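Local coordinates for protein endoglucanase A (Clostridium longisporum, PDB 6Q1I) that cleaves internal beta-1,4-glucosidic linkages in beta-glucan, lichenan and carboxymethylcellulose and also hydrolyses xylan, acting preferentially on longer cellooligosaccharides, at residues N251-S255 / E298-Y302. Sequence-based numbering, arbitrary orientation. Where two conformers were deposited one is given.
Sequences NTWGS and ELAEY
Trp-253 lays one face of its indole against Leu-299. Leu-299 CD1 sits over the five-membered ring, 3.8 Å from its centroid and 22° off the normal, a CH-pi contact. Trp-253 CE2 comes to 3.6 Å from Leu-299 CD1. The indole also reaches the helix backbone, with Trp-253 CE3 3.6 Å from Leu-299 CA. The Trp-253 chi1 of -168° puts CG opposite the backbone N, and this swings the indole from the loop to the helix. Trp-253 CH2, at the far corner of the indole, lies 3.7 Å from Tyr-302 CB. The six-membered ring and the Tyr-302 ring meet obliquely, with planes at 51°. Tyr-302 OH is hydrogen-bonded to Asp-263 OD2.

The domain is the glycoside hydrolase family 5 catalytic module, an eight-stranded (beta/alpha)8 barrel. The contact joins the loop before helix 256-275 to helix 293-309 on the barrel's outer layer, away from the probable catalytic residues. Phe-241 and Pro-238 also pack on the indole.

The Glu-298 side is loose and exposed. Glu-298 was modelled in two conformers; in one, OE2 lies 3.8 Å from Trp-253 O, without a hydrogen bond. Gly-254 N hydrogen-bonds to Asp-258 OD2, and Ser-255 caps helix 256-275 through OG to Asp-258 N.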
loop_
_atom_site.group_PDB
_atom_site.type_symbol
_atom_site.label_atom_id
_atom_site.label_comp_id
_atom_site.label_asym_id
_atom_site.label_seq_id
_atom_site.Cartn_x
_atom_site.Cartn_y
_atom_site.Cartn_z
ATOM N N ASN A 251 23.194 6.089 -7.314
ATOM C CA ASN A 251 22.979 4.767 -7.896
ATOM C C ASN A 251 23.746 3.647 -7.203
ATOM O O ASN A 251 23.749 2.518 -7.706
ATOM C CB ASN A 251 23.251 4.754 -9.407
ATOM C CG ASN A 251 24.702 5.010 -9.747
ATOM O OD1 ASN A 251 25.545 5.155 -8.866
ATOM N ND2 ASN A 251 25.004 5.056 -11.039
ATOM N N THR A 252 24.356 3.913 -6.051
ATOM C CA THR A 252 25.019 2.891 -5.260
ATOM C C THR A 252 24.466 2.913 -3.842
ATOM O O THR A 252 24.016 3.950 -3.349
ATOM C CB THR A 252 26.538 3.117 -5.224
ATOM O OG1 THR A 252 26.805 4.430 -4.724
ATOM C CG2 THR A 252 27.147 2.975 -6.614
ATOM N N TRP A 253 24.510 1.752 -3.191
ATOM C CA TRP A 253 24.024 1.602 -1.828
ATOM C C TRP A 253 24.773 0.462 -1.152
ATOM O O TRP A 253 25.039 -0.569 -1.781
ATOM C CB TRP A 253 22.521 1.280 -1.799
ATOM C CG TRP A 253 21.944 1.408 -0.416
ATOM C CD1 TRP A 253 21.361 2.516 0.111
ATOM C CD2 TRP A 253 21.932 0.414 0.618
ATOM N NE1 TRP A 253 20.977 2.281 1.405
ATOM C CE2 TRP A 253 21.309 0.996 1.741
ATOM C CE3 TRP A 253 22.377 -0.908 0.704
ATOM C CZ2 TRP A 253 21.128 0.305 2.938
ATOM C CZ3 TRP A 253 22.190 -1.594 1.888
ATOM C CH2 TRP A 253 21.579 -0.986 2.993
ATOM N N GLY A 254 25.104 0.650 0.129
ATOM C CA GLY A 254 25.674 -0.426 0.918
ATOM C C GLY A 254 26.739 -0.063 1.938
ATOM O O GLY A 254 27.309 -0.962 2.556
ATOM N N SER A 255 27.016 1.223 2.143
ATOM C CA SER A 255 28.021 1.628 3.114
ATOM C C SER A 255 27.501 1.464 4.542
ATOM O O SER A 255 26.306 1.254 4.784
ATOM C CB SER A 255 28.399 3.091 2.906
ATOM O OG SER A 255 27.320 3.941 3.250
ATOM N N GLU A 298 21.415 -5.406 -2.715
ATOM C CA GLU A 298 21.935 -5.188 -1.369
ATOM C C GLU A 298 20.920 -4.447 -0.509
ATOM O O GLU A 298 20.657 -4.831 0.633
ATOM C CB GLU A 298 23.250 -4.410 -1.430
ATOM C CG GLU A 298 24.453 -5.240 -1.832
ATOM C CD GLU A 298 25.766 -4.559 -1.499
ATOM O OE1 GLU A 298 26.686 -4.590 -2.341
ATOM O OE2 GLU A 298 25.878 -3.992 -0.393
ATOM N N LEU A 299 20.345 -3.371 -1.045
ATOM C CA LEU A 299 19.342 -2.620 -0.301
ATOM C C LEU A 299 18.123 -3.481 0.003
ATOM O O LEU A 299 17.628 -3.485 1.133
ATOM C CB LEU A 299 18.937 -1.375 -1.091
ATOM C CG LEU A 299 17.744 -0.600 -0.534
ATOM C CD1 LEU A 299 18.026 -0.087 0.876
ATOM C CD2 LEU A 299 17.387 0.558 -1.447
ATOM N N ALA A 300 17.641 -4.233 -0.990
ATOM C CA ALA A 300 16.460 -5.069 -0.793
ATOM C C ALA A 300 16.656 -6.040 0.365
ATOM O O ALA A 300 15.783 -6.175 1.230
ATOM C CB ALA A 300 16.146 -5.832 -2.082
ATOM N N GLU A 301 17.792 -6.738 0.397
ATOM C CA GLU A 301 18.007 -7.709 1.463
ATOM C C GLU A 301 18.119 -7.014 2.812
ATOM O O GLU A 301 17.510 -7.444 3.798
ATOM C CB GLU A 301 19.258 -8.554 1.224
ATOM C CG GLU A 301 19.418 -9.583 2.346
ATOM C CD GLU A 301 20.674 -10.419 2.271
ATOM O OE1 GLU A 301 21.416 -10.319 1.276
ATOM O OE2 GLU A 301 20.906 -11.191 3.224
ATOM N N TYR A 302 18.904 -5.940 2.878
ATOM C CA TYR A 302 19.117 -5.285 4.160
ATOM C C TYR A 302 17.816 -4.699 4.685
ATOM O O TYR A 302 17.500 -4.823 5.875
ATOM C CB TYR A 302 20.178 -4.194 4.035
ATOM C CG TYR A 302 20.645 -3.731 5.391
ATOM C CD1 TYR A 302 21.728 -4.345 6.009
ATOM C CD2 TYR A 302 19.984 -2.723 6.082
ATOM C CE1 TYR A 302 22.148 -3.957 7.252
ATOM C CE2 TYR A 302 20.409 -2.326 7.335
ATOM C CZ TYR A 302 21.487 -2.957 7.911
ATOM O OH TYR A 302 21.938 -2.593 9.156
#